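Local coordinates for protein enoyl-CoA hydratase/isomerase (Mycobacterium avium, PDB 3P5M) that probably catalyses the hydration or double-bond isomerisation of enoyl-coenzyme A thioesters, as a hexameric member of the crotonase superfamily, at residues B[10-15]-B[48-53]; B[29-34]-B[66-71]; B[116-121]-B[176-181]; B[132-137]-B[235-240]. One frame throughout, in Å; residues are numbered along the deposited sequence.

Interaction 1. Residues B[10-15]-B[48-53]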
loop_
_atom_site.group_PDB
_atom_site.type_symbol
_atom_site.label_atom_id
_atom_site.label_comp_id
_atom_site.label_asym_id
_atom_site.label_seq_id
_atom_site.Cartn_x
_atom_site.Cartn_y
_atom_site.Cartn_z
ATOM N N VAL B 10 -13.887 36.260 -9.414
ATOM C CA VAL B 10 -15.119 35.640 -8.999
ATOM C C VAL B 10 -16.022 35.588 -10.216
ATOM O O VAL B 10 -16.267 36.616 -10.864
ATOM C CB VAL B 10 -15.783 36.429 -7.866
ATOM C CG1 VAL B 10 -17.127 35.825 -7.505
ATOM C CG2 VAL B 10 -14.856 36.476 -6.611
ATOM N N GLU B 11 -16.493 34.382 -10.523
ATOM C CA GLU B 11 -17.347 34.130 -11.677
ATOM C C GLU B 11 -18.473 33.140 -11.339
ATOM O O GLU B 11 -18.255 32.168 -10.617
ATOM C CB GLU B 11 -16.482 33.608 -12.818
ATOM C CG GLU B 11 -17.220 33.145 -14.036
ATOM C CD GLU B 11 -16.417 32.134 -14.831
ATOM O OE1 GLU B 11 -15.173 32.106 -14.680
ATOM O OE2 GLU B 11 -17.030 31.355 -15.597
ATOM N N HIS B 12 -19.675 33.402 -11.854
ATOM C CA HIS B 12 -20.771 32.432 -11.790
ATOM C C HIS B 12 -20.769 31.550 -13.013
ATOM O O HIS B 12 -20.582 32.037 -14.146
ATOM C CB HIS B 12 -22.117 33.118 -11.656
ATOM C CG HIS B 12 -22.347 33.712 -10.308
ATOM N ND1 HIS B 12 -23.193 33.141 -9.379
ATOM C CD2 HIS B 12 -21.825 34.816 -9.719
ATOM C CE1 HIS B 12 -23.189 33.874 -8.278
ATOM N NE2 HIS B 12 -22.369 34.897 -8.458
ATOM N N ASP B 13 -20.973 30.258 -12.763
ATOM C CA ASP B 13 -20.946 29.195 -13.760
ATOM C C ASP B 13 -22.057 28.232 -13.347
ATOM O O ASP B 13 -21.795 27.224 -12.710
ATOM C CB ASP B 13 -19.557 28.520 -13.747
ATOM C CG ASP B 13 -19.417 27.352 -14.744
ATOM O OD1 ASP B 13 -20.390 26.938 -15.412
ATOM O OD2 ASP B 13 -18.286 26.829 -14.851
ATOM N N GLY B 14 -23.295 28.560 -13.696
ATOM C CA GLY B 14 -24.456 27.740 -13.350
ATOM C C GLY B 14 -24.698 27.842 -11.855
ATOM O O GLY B 14 -24.754 28.936 -11.301
ATOM N N ALA B 15 -24.792 26.701 -11.189
ATOM C CA ALA B 15 -24.989 26.703 -9.748
ATOM C C ALA B 15 -23.682 26.749 -8.951
ATOM O O ALA B 15 -23.694 26.637 -7.721
ATOM C CB ALA B 15 -25.830 25.528 -9.348
ATOM N N ASP B 48 -26.758 33.754 -1.754
ATOM C CA ASP B 48 -27.033 33.659 -3.167
ATOM C C ASP B 48 -27.747 32.369 -3.490
ATOM O O ASP B 48 -27.141 31.299 -3.523
ATOM C CB ASP B 48 -25.755 33.784 -3.989
ATOM C CG ASP B 48 -26.048 33.999 -5.469
ATOM O OD1 ASP B 48 -27.056 33.450 -5.990
ATOM O OD2 ASP B 48 -25.285 34.732 -6.113
ATOM N N GLU B 49 -29.042 32.479 -3.755
ATOM C CA GLU B 49 -29.854 31.300 -4.038
ATOM C C GLU B 49 -29.412 30.536 -5.292
ATOM O O GLU B 49 -29.745 29.350 -5.450
ATOM C CB GLU B 49 -31.337 31.684 -4.145
ATOM N N SER B 50 -28.685 31.195 -6.195
ATOM C CA SER B 50 -28.225 30.517 -7.428
ATOM C C SER B 50 -26.996 29.622 -7.148
ATOM O O SER B 50 -26.720 28.690 -7.901
ATOM C CB SER B 50 -27.938 31.522 -8.566
ATOM O OG SER B 50 -26.825 32.361 -8.252
ATOM N N VAL B 51 -26.286 29.919 -6.058
ATOM C CA VAL B 51 -25.041 29.233 -5.704
ATOM C C VAL B 51 -25.344 27.997 -4.851
ATOM O O VAL B 51 -25.869 28.099 -3.725
ATOM C CB VAL B 51 -24.067 30.171 -4.965
ATOM C CG1 VAL B 51 -22.822 29.417 -4.527
ATOM C CG2 VAL B 51 -23.696 31.353 -5.852
ATOM N N ARG B 52 -25.044 26.837 -5.415
ATOM C CA ARG B 52 -25.181 25.570 -4.693
ATOM C C ARG B 52 -23.838 24.919 -4.297
ATOM O O ARG B 52 -23.815 23.910 -3.606
ATOM C CB ARG B 52 -26.031 24.606 -5.503
ATOM C CG ARG B 52 -27.510 24.851 -5.279
ATOM C CD ARG B 52 -28.301 24.151 -6.293
ATOM N NE ARG B 52 -28.548 22.763 -5.939
ATOM C CZ ARG B 52 -29.057 21.881 -6.794
ATOM N NH1 ARG B 52 -29.365 22.273 -8.032
ATOM N NH2 ARG B 52 -29.249 20.623 -6.429
ATOM N N ALA B 53 -22.734 25.454 -4.789
ATOM C CA ALA B 53 -21.401 24.947 -4.453
ATOM C C ALA B 53 -20.406 26.030 -4.778
ATOM O O ALA B 53 -20.638 26.833 -5.659
ATOM C CB ALA B 53 -21.065 23.645 -5.190
HETATM O O HOH W 1 -24.259 30.358 -9.179
#
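His-12 sets CE1 of its imidazole against the Asp-48 carboxylate and overlaps Val-51 CG2 at the start of a tight turn. The turn is a type I beta turn from Asp-48 to Val-51 that leads out of helix 32-47 into strand 53-58 of the crotonase-fold sheet, and His-12 sits near the end of the edge strand 8-13. With CG placed anti to its own carbonyl carbon (chi1 -73°), the ring meets the turn through CE1. His-12 CE1 has Asp-48 OD2 at the ring edge, 3.1 Å away, the ring and carboxylate planes turned 39° from each other. Obliquely to the ring, Val-51 CG2 packs on the same CE1 at 3.5 Å, while Val-51 also touches Leu-17 and Ala-45 behind it.

The other oxygen of Asp-48 serves the turn itself: OD1 accepts from Ser-50 N at 2.8 Å, an Asx turn, and also from the Ser-50 hydroxyl, which arrives above the carboxylate plane. Two donors thus fix the rotation of the carboxylate and, with it, the oxygen that faces the histidine. Further along, a water joins His-12 ND1, the carbonyl of Gly-14 and, weakly, that of Ser-50, bridging the two segments. Beyond the water, the backbones meet directly. Ala-15 CA approaches Ser-50 O in a CA-H...O contact, and Ala-15 O receives Arg-52 N at 2.7 Å, in the carbonyl plane, plus a weaker bond from Ala-53 N at 3.3 Å.

Interaction 2. Residues B[29-34]-B[66-71]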
loop_
_atom_site.group_PDB
_atom_site.type_symbol
_atom_site.label_atom_id
_atom_site.label_comp_id
_atom_site.label_asym_id
_atom_site.label_seq_id
_atom_site.Cartn_x
_atom_site.Cartn_y
_atom_site.Cartn_z
ATOM N N ALA B 29 0.587 34.112 -3.455
ATOM C CA ALA B 29 0.939 34.511 -2.095
ATOM C C ALA B 29 -0.092 35.561 -1.706
ATOM O O ALA B 29 -0.494 36.363 -2.545
ATOM C CB ALA B 29 2.371 35.077 -2.027
ATOM N N VAL B 30 -0.556 35.512 -0.459
ATOM C CA VAL B 30 -1.676 36.329 -0.005
ATOM C C VAL B 30 -1.272 37.468 0.968
ATOM O O VAL B 30 -0.300 37.358 1.766
ATOM C CB VAL B 30 -2.794 35.478 0.674
ATOM C CG1 VAL B 30 -3.429 34.525 -0.307
ATOM C CG2 VAL B 30 -2.276 34.739 1.935
ATOM N N ASP B 31 -2.031 38.552 0.890
ATOM C CA ASP B 31 -1.951 39.629 1.870
ATOM C C ASP B 31 -3.332 39.946 2.428
ATOM O O ASP B 31 -4.322 39.344 2.028
ATOM C CB ASP B 31 -1.223 40.879 1.306
ATOM C CG ASP B 31 -1.984 41.602 0.187
ATOM O OD1 ASP B 31 -3.000 41.139 -0.372
ATOM O OD2 ASP B 31 -1.527 42.714 -0.118
ATOM N N THR B 32 -3.396 40.887 3.359
ATOM C CA THR B 32 -4.656 41.178 4.041
ATOM C C THR B 32 -5.797 41.602 3.118
ATOM O O THR B 32 -6.864 41.025 3.220
ATOM C CB THR B 32 -4.473 42.172 5.193
ATOM O OG1 THR B 32 -3.386 41.720 6.001
ATOM C CG2 THR B 32 -5.771 42.276 6.034
ATOM N N PRO B 33 -5.588 42.618 2.241
ATOM C CA PRO B 33 -6.672 42.938 1.296
ATOM C C PRO B 33 -7.195 41.687 0.591
ATOM O O PRO B 33 -8.402 41.472 0.529
ATOM C CB PRO B 33 -6.004 43.868 0.265
ATOM C CG PRO B 33 -4.706 44.336 0.890
ATOM C CD PRO B 33 -4.516 43.637 2.219
ATOM N N MET B 34 -6.281 40.864 0.081
ATOM C CA MET B 34 -6.655 39.674 -0.681
ATOM C C MET B 34 -7.499 38.713 0.151
ATOM O O MET B 34 -8.507 38.174 -0.337
ATOM C CB MET B 34 -5.410 38.986 -1.230
ATOM C CG MET B 34 -5.662 37.799 -2.121
ATOM S SD MET B 34 -4.116 37.381 -2.920
ATOM C CE MET B 34 -4.540 35.890 -3.843
ATOM N N GLY B 66 0.797 30.818 0.095
ATOM C CA GLY B 66 0.621 31.308 1.475
ATOM C C GLY B 66 0.886 32.782 1.729
ATOM O O GLY B 66 0.884 33.589 0.818
ATOM N N GLY B 67 1.090 33.121 2.992
ATOM C CA GLY B 67 1.355 34.492 3.413
ATOM C C GLY B 67 2.508 35.136 2.664
ATOM O O GLY B 67 3.602 34.575 2.556
ATOM N N ASP B 68 2.220 36.316 2.132
ATOM C CA ASP B 68 3.157 37.164 1.391
ATOM C C ASP B 68 4.523 37.461 2.070
ATOM O O ASP B 68 5.551 37.516 1.399
ATOM C CB ASP B 68 2.443 38.503 1.127
ATOM C CG ASP B 68 2.794 39.099 -0.198
ATOM O OD1 ASP B 68 3.872 38.751 -0.731
ATOM O OD2 ASP B 68 1.991 39.900 -0.724
ATOM N N LEU B 69 4.506 37.669 3.385
ATOM C CA LEU B 69 5.662 38.181 4.148
ATOM C C LEU B 69 6.018 39.675 3.845
ATOM O O LEU B 69 7.083 40.184 4.231
ATOM C CB LEU B 69 6.875 37.229 4.085
ATOM C CG LEU B 69 6.807 35.838 4.742
ATOM C CD1 LEU B 69 8.182 35.458 5.285
ATOM C CD2 LEU B 69 5.746 35.694 5.866
ATOM N N THR B 70 5.088 40.357 3.184
ATOM C CA THR B 70 5.120 41.807 2.980
ATOM C C THR B 70 4.043 42.468 3.859
ATOM O O THR B 70 3.274 41.790 4.513
ATOM C CB THR B 70 4.836 42.180 1.489
ATOM O OG1 THR B 70 3.448 41.950 1.199
ATOM C CG2 THR B 70 5.730 41.378 0.517
ATOM N N GLY B 71 3.981 43.788 3.892
ATOM C CA GLY B 71 2.854 44.452 4.554
ATOM C C GLY B 71 3.027 44.788 6.020
ATOM O O GLY B 71 2.473 45.803 6.478
#
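A single beta bridge joins the N-terminal approach to helix 32-47 with the glycine-rich loop between strand 53-58 and helix 74-90. Val-30 supplies both a donor and an acceptor: Val-30 N donates to Gly-66 O at 2.7 Å, and Val-30 O receives Asp-68 N at 2.8 Å. The first donor is tilted 34° from the carbonyl plane of Gly-66, whereas the second lies closer to the plane of its acceptor. Around the same Gly-66 oxygen, Ala-29 CA adds a CA-H...O contact of 3.1 Å, and Val-30, at chi1 -64°, brings its CG2 branch to 3.5 Å. The carbonyl thus meets one N-H donor and two carbons.

In crotonase relatives the loop after the strand equivalent to 53-58 supplies one of the two backbone N-H groups of the oxyanion hole; the bridge is consistent with pinning the corresponding loop here. Gly-66 has a positive phi of 87°, and its backbone angles would press a CB onto the carbonyl O of the residue before. Asp-68 CB lies 3.0 Å from Val-30 O, which makes that side of the bridge tight. Beyond it, the like-charged carboxylates of Asp-31 and Asp-68 lie 4.5 Å apart, OD2 to OD2. Asp-31 also N-caps the helix, its OD1 weakly accepting from Met-34 N.

Interaction 3. Residues B[116-121]-B[176-181]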
loop_
_atom_site.group_PDB
_atom_site.type_symbol
_atom_site.label_atom_id
_atom_site.label_comp_id
_atom_site.label_asym_id
_atom_site.label_seq_id
_atom_site.Cartn_x
_atom_site.Cartn_y
_atom_site.Cartn_z
ATOM N N LEU B 116 -14.225 19.269 0.250
ATOM C CA LEU B 116 -13.612 18.270 -0.612
ATOM C C LEU B 116 -12.435 18.959 -1.237
ATOM O O LEU B 116 -12.496 20.163 -1.467
ATOM C CB LEU B 116 -14.602 17.834 -1.695
ATOM C CG LEU B 116 -15.941 17.246 -1.230
ATOM C CD1 LEU B 116 -16.878 17.092 -2.406
ATOM C CD2 LEU B 116 -15.740 15.888 -0.490
ATOM N N VAL B 117 -11.352 18.223 -1.469
ATOM C CA VAL B 117 -10.161 18.759 -2.160
ATOM C C VAL B 117 -9.858 17.800 -3.296
ATOM O O VAL B 117 -9.771 16.590 -3.073
ATOM C CB VAL B 117 -8.928 18.839 -1.225
ATOM C CG1 VAL B 117 -7.643 19.219 -2.018
ATOM C CG2 VAL B 117 -9.204 19.842 -0.057
ATOM N N VAL B 118 -9.731 18.338 -4.504
ATOM C CA VAL B 118 -9.386 17.552 -5.694
ATOM C C VAL B 118 -7.985 17.990 -6.116
ATOM O O VAL B 118 -7.766 19.134 -6.558
ATOM C CB VAL B 118 -10.420 17.754 -6.862
ATOM C CG1 VAL B 118 -10.051 16.870 -8.050
ATOM C CG2 VAL B 118 -11.891 17.441 -6.417
ATOM N N ALA B 119 -7.034 17.098 -5.921
ATOM C CA ALA B 119 -5.631 17.446 -6.058
ATOM C C ALA B 119 -5.078 16.910 -7.375
ATOM O O ALA B 119 -5.297 15.739 -7.714
ATOM C CB ALA B 119 -4.816 16.890 -4.849
ATOM N N ALA B 120 -4.386 17.790 -8.110
ATOM C CA ALA B 120 -3.664 17.416 -9.329
ATOM C C ALA B 120 -2.463 16.571 -8.944
ATOM O O ALA B 120 -1.910 16.767 -7.821
ATOM C CB ALA B 120 -3.222 18.695 -10.076
ATOM N N PRO B 121 -2.023 15.666 -9.845
ATOM C CA PRO B 121 -0.915 14.699 -9.569
ATOM C C PRO B 121 0.381 15.333 -9.100
ATOM O O PRO B 121 1.041 14.805 -8.165
ATOM C CB PRO B 121 -0.684 13.968 -10.911
ATOM C CG PRO B 121 -1.777 14.395 -11.823
ATOM C CD PRO B 121 -2.685 15.404 -11.145
ATOM N N HIS B 176 -9.947 13.747 -2.510
ATOM C CA HIS B 176 -9.796 13.274 -3.913
ATOM C C HIS B 176 -8.415 13.391 -4.478
ATOM O O HIS B 176 -7.723 14.431 -4.312
ATOM C CB HIS B 176 -10.740 14.018 -4.853
ATOM C CG HIS B 176 -12.183 13.656 -4.661
ATOM N ND1 HIS B 176 -12.925 14.123 -3.600
ATOM C CD2 HIS B 176 -13.002 12.841 -5.370
ATOM C CE1 HIS B 176 -14.155 13.638 -3.682
ATOM N NE2 HIS B 176 -14.223 12.846 -4.738
ATOM N N ILE B 177 -8.022 12.325 -5.167
ATOM C CA ILE B 177 -6.811 12.340 -5.927
ATOM C C ILE B 177 -7.119 12.148 -7.428
ATOM O O ILE B 177 -8.059 11.424 -7.803
ATOM C CB ILE B 177 -5.802 11.269 -5.376
ATOM C CG1 ILE B 177 -4.427 11.403 -6.017
ATOM C CG2 ILE B 177 -6.291 9.837 -5.633
ATOM C CD1 ILE B 177 -3.571 12.515 -5.530
ATOM N N THR B 178 -6.339 12.819 -8.282
ATOM C CA THR B 178 -6.401 12.584 -9.707
ATOM C C THR B 178 -5.015 12.160 -10.227
ATOM O O THR B 178 -3.988 12.360 -9.554
ATOM C CB THR B 178 -6.871 13.816 -10.492
ATOM O OG1 THR B 178 -5.858 14.825 -10.438
ATOM C CG2 THR B 178 -8.179 14.392 -9.944
ATOM N N SER B 179 -5.004 11.544 -11.414
ATOM C CA SER B 179 -3.769 11.095 -12.048
ATOM C C SER B 179 -3.755 11.261 -13.581
ATOM O O SER B 179 -4.787 11.586 -14.205
ATOM C CB SER B 179 -3.460 9.658 -11.605
ATOM O OG SER B 179 -4.588 8.822 -11.711
ATOM N N ALA B 180 -2.587 11.082 -14.202
ATOM C CA ALA B 180 -2.506 11.247 -15.636
ATOM C C ALA B 180 -2.949 12.675 -15.992
ATOM O O ALA B 180 -2.644 13.603 -15.260
ATOM C CB ALA B 180 -3.382 10.183 -16.339
ATOM N N ASP B 181 -3.636 12.844 -17.123
ATOM C CA ASP B 181 -4.110 14.136 -17.561
ATOM C C ASP B 181 -5.546 14.388 -17.098
ATOM O O ASP B 181 -6.242 15.196 -17.690
ATOM C CB ASP B 181 -4.018 14.274 -19.090
ATOM C CG ASP B 181 -4.778 13.164 -19.865
ATOM O OD1 ASP B 181 -4.934 13.335 -21.087
ATOM O OD2 ASP B 181 -5.209 12.134 -19.299
#
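Thr-178 sets its CB 3.7 Å from Ala-119 O, and its two branches then part. OG1, turned between the backbone N and the carbonyl carbon (chi1 69°), donates to Ala-119 O at 2.9 Å, tilted 30° from the carbonyl plane, and lies 3.3 Å from Pro-121 CD. The methyl CG2 instead meets Val-118 CG1 at 3.6 Å, the two side chains at about a right angle. Because Thr-178 N also donates to Ala-119 O, nearly along the C=O axis, two donors from one residue grip this carbonyl.

Just upstream lies the parallel pairing of strands 116-119 and 176-177, the latter an edge of the six-stranded crotonase sheet within the chain. His-176 N donates to Val-117 O and its carbonyl receives Ala-119 N at 3.2 Å. On the face carrying Val-118 and His-176, Val-118 CG2 packs on His-176 CB at 3.9 Å, while Leu-116 CD2 comes to the imidazole edge. Helix 183-195 covers Thr-178 through Tyr-183 and Val-186. Ala-119 and Ile-177 point to the other face, against Ala-165. At the far end Pro-121 CG rests 3.6 Å from Ala-180 O and the ring also packs on Ala-122 of a third subunit.

Interaction 4. Residues B[132-137]-B[235-240]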
loop_
_atom_site.group_PDB
_atom_site.type_symbol
_atom_site.label_atom_id
_atom_site.label_comp_id
_atom_site.label_asym_id
_atom_site.label_seq_id
_atom_site.Cartn_x
_atom_site.Cartn_y
_atom_site.Cartn_z
ATOM N N VAL B 132 11.426 29.850 7.691
ATOM C CA VAL B 132 11.744 31.250 8.007
ATOM C C VAL B 132 11.549 31.546 9.488
ATOM O O VAL B 132 11.605 32.704 9.885
ATOM C CB VAL B 132 10.979 32.308 7.118
ATOM C CG1 VAL B 132 11.314 32.107 5.642
ATOM C CG2 VAL B 132 9.474 32.242 7.313
ATOM N N GLY B 133 11.288 30.505 10.287
ATOM C CA GLY B 133 11.180 30.647 11.738
ATOM C C GLY B 133 9.800 31.022 12.246
ATOM O O GLY B 133 9.662 31.507 13.377
ATOM N N LEU B 134 8.785 30.791 11.413
ATOM C CA LEU B 134 7.396 31.057 11.769
ATOM C C LEU B 134 6.644 29.733 11.946
ATOM O O LEU B 134 7.163 28.678 11.617
ATOM C CB LEU B 134 6.721 31.915 10.698
ATOM C CG LEU B 134 7.312 33.307 10.460
ATOM C CD1 LEU B 134 6.444 34.101 9.481
ATOM C CD2 LEU B 134 7.455 34.085 11.795
ATOM N N MET B 135 5.423 29.808 12.457
ATOM C CA MET B 135 4.643 28.636 12.840
ATOM C C MET B 135 3.405 28.551 11.941
ATOM O O MET B 135 3.122 29.512 11.198
ATOM C CB MET B 135 4.203 28.772 14.304
ATOM C CG MET B 135 3.038 29.749 14.467
ATOM S SD MET B 135 2.493 29.923 16.160
ATOM C CE MET B 135 1.779 28.328 16.454
ATOM N N PRO B 136 2.671 27.406 11.983
ATOM C CA PRO B 136 1.499 27.242 11.108
ATOM C C PRO B 136 0.445 28.288 11.462
ATOM O O PRO B 136 0.428 28.766 12.594
ATOM C CB PRO B 136 1.019 25.827 11.429
ATOM C CG PRO B 136 2.310 25.092 11.788
ATOM C CD PRO B 136 3.088 26.118 12.585
ATOM N N ASP B 137 -0.385 28.663 10.485
ATOM C CA ASP B 137 -1.490 29.624 10.706
ATOM C C ASP B 137 -2.799 29.185 10.019
ATOM O O ASP B 137 -2.882 28.083 9.444
ATOM C CB ASP B 137 -1.102 31.013 10.205
ATOM C CG ASP B 137 -0.846 31.038 8.715
ATOM O OD1 ASP B 137 -1.209 30.070 7.991
ATOM O OD2 ASP B 137 -0.274 32.033 8.256
ATOM N N ALA B 235 15.037 36.741 16.747
ATOM C CA ALA B 235 16.253 36.763 15.910
ATOM C C ALA B 235 16.136 35.734 14.804
ATOM O O ALA B 235 16.601 35.969 13.666
ATOM C CB ALA B 235 17.540 36.502 16.744
ATOM N N ASP B 236 15.499 34.602 15.121
ATOM C CA ASP B 236 15.332 33.542 14.129
ATOM C C ASP B 236 14.521 33.932 12.916
ATOM O O ASP B 236 14.871 33.567 11.807
ATOM C CB ASP B 236 14.807 32.267 14.761
ATOM C CG ASP B 236 15.899 31.482 15.416
ATOM O OD1 ASP B 236 17.069 31.903 15.322
ATOM O OD2 ASP B 236 15.612 30.424 16.011
ATOM N N PHE B 237 13.455 34.694 13.114
ATOM C CA PHE B 237 12.717 35.225 11.990
ATOM C C PHE B 237 13.545 36.221 11.149
ATOM O O PHE B 237 13.610 36.109 9.921
ATOM C CB PHE B 237 11.419 35.889 12.459
ATOM C CG PHE B 237 10.664 36.557 11.354
ATOM C CD1 PHE B 237 10.149 35.811 10.308
ATOM C CD2 PHE B 237 10.503 37.935 11.340
ATOM C CE1 PHE B 237 9.448 36.427 9.279
ATOM C CE2 PHE B 237 9.814 38.544 10.319
ATOM C CZ PHE B 237 9.274 37.781 9.287
ATOM N N ARG B 238 14.162 37.206 11.800
ATOM C CA ARG B 238 15.049 38.126 11.059
ATOM C C ARG B 238 16.025 37.308 10.199
ATOM O O ARG B 238 16.180 37.592 9.015
ATOM C CB ARG B 238 15.795 39.092 11.990
ATOM N N GLU B 239 16.653 36.282 10.786
ATOM C CA GLU B 239 17.599 35.417 10.060
ATOM C C GLU B 239 16.893 34.563 8.973
ATOM O O GLU B 239 17.410 34.411 7.855
ATOM C CB GLU B 239 18.426 34.544 11.034
ATOM C CG GLU B 239 19.046 33.249 10.431
ATOM C CD GLU B 239 20.323 33.483 9.618
ATOM O OE1 GLU B 239 20.779 34.630 9.508
ATOM O OE2 GLU B 239 20.885 32.514 9.084
ATOM N N GLY B 240 15.716 34.038 9.302
ATOM C CA GLY B 240 14.947 33.264 8.345
ATOM C C GLY B 240 14.589 34.106 7.136
ATOM O O GLY B 240 14.806 33.703 5.995
#
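The backbone of Val-132 comes within 3.8 Å of Gly-240, CA to CA, where the loop before helix 140-143 runs into the side of the C-terminal helix 235-245. At Gly-240 the helix has no side chain, and the Val-132 carbonyl fits close against it, with Gly-240 CA 3.7 Å from the oxygen. The same oxygen takes a CA-H...O contact from Phe-237, 3.5 Å from CA and almost straight at 171°. It also lies at the edge of the phenyl ring, near its plane, 3.5 Å from CD1. Three carbons of the helix segment thus face this one oxygen.

Phe-237 holds CG anti to its backbone N (chi1 175°), which lays the CD1-CE1 side along Leu-134. Leu-134 CD2 lies 3.5 Å from Phe-237 CD1, and Leu-134 CD1 3.8 Å from Phe-237 CE1, so both methyls lie on one side of the ring, beside its CD1-CE1 bond. Behind them Leu-134 rests on Leu-231 of helix 217-231, and Val-132 on Leu-69. Val-132 CG1 completes the seam 3.9 Å from Gly-240 O. The polar end of Asp-236 turns elsewhere, to the backbone N-H groups of Arg-253 and Gly-254 in the C-terminal tail, and Asp-236 also packs on Pro-198 of a fourth subunit. Adhesion between these two segments therefore rests on van der Waals packing and on C-H groups facing a carbonyl, a fit set by shape more than by strong polar bonds.

From the N terminus, strand 8-13 opens interaction 1, and the chain passes through 29-34 before returning at 48-53. Interaction 2 closes later, at 66-71, so the two loops cross along the sequence, although their nearest atoms stay about 9 Å apart. Interaction 3 opens at 116-121 and interaction 4 at 132-137; they close at 176-181 and 235-240, a second crossing pair in series with the first. Interactions 1 and 3 both reach the six-stranded sheet, one at each of its outermost strands within the chain. Interactions 2 and 4 meet through Leu-69, linking the glycine-rich loop to the segment held by the C-terminal helix.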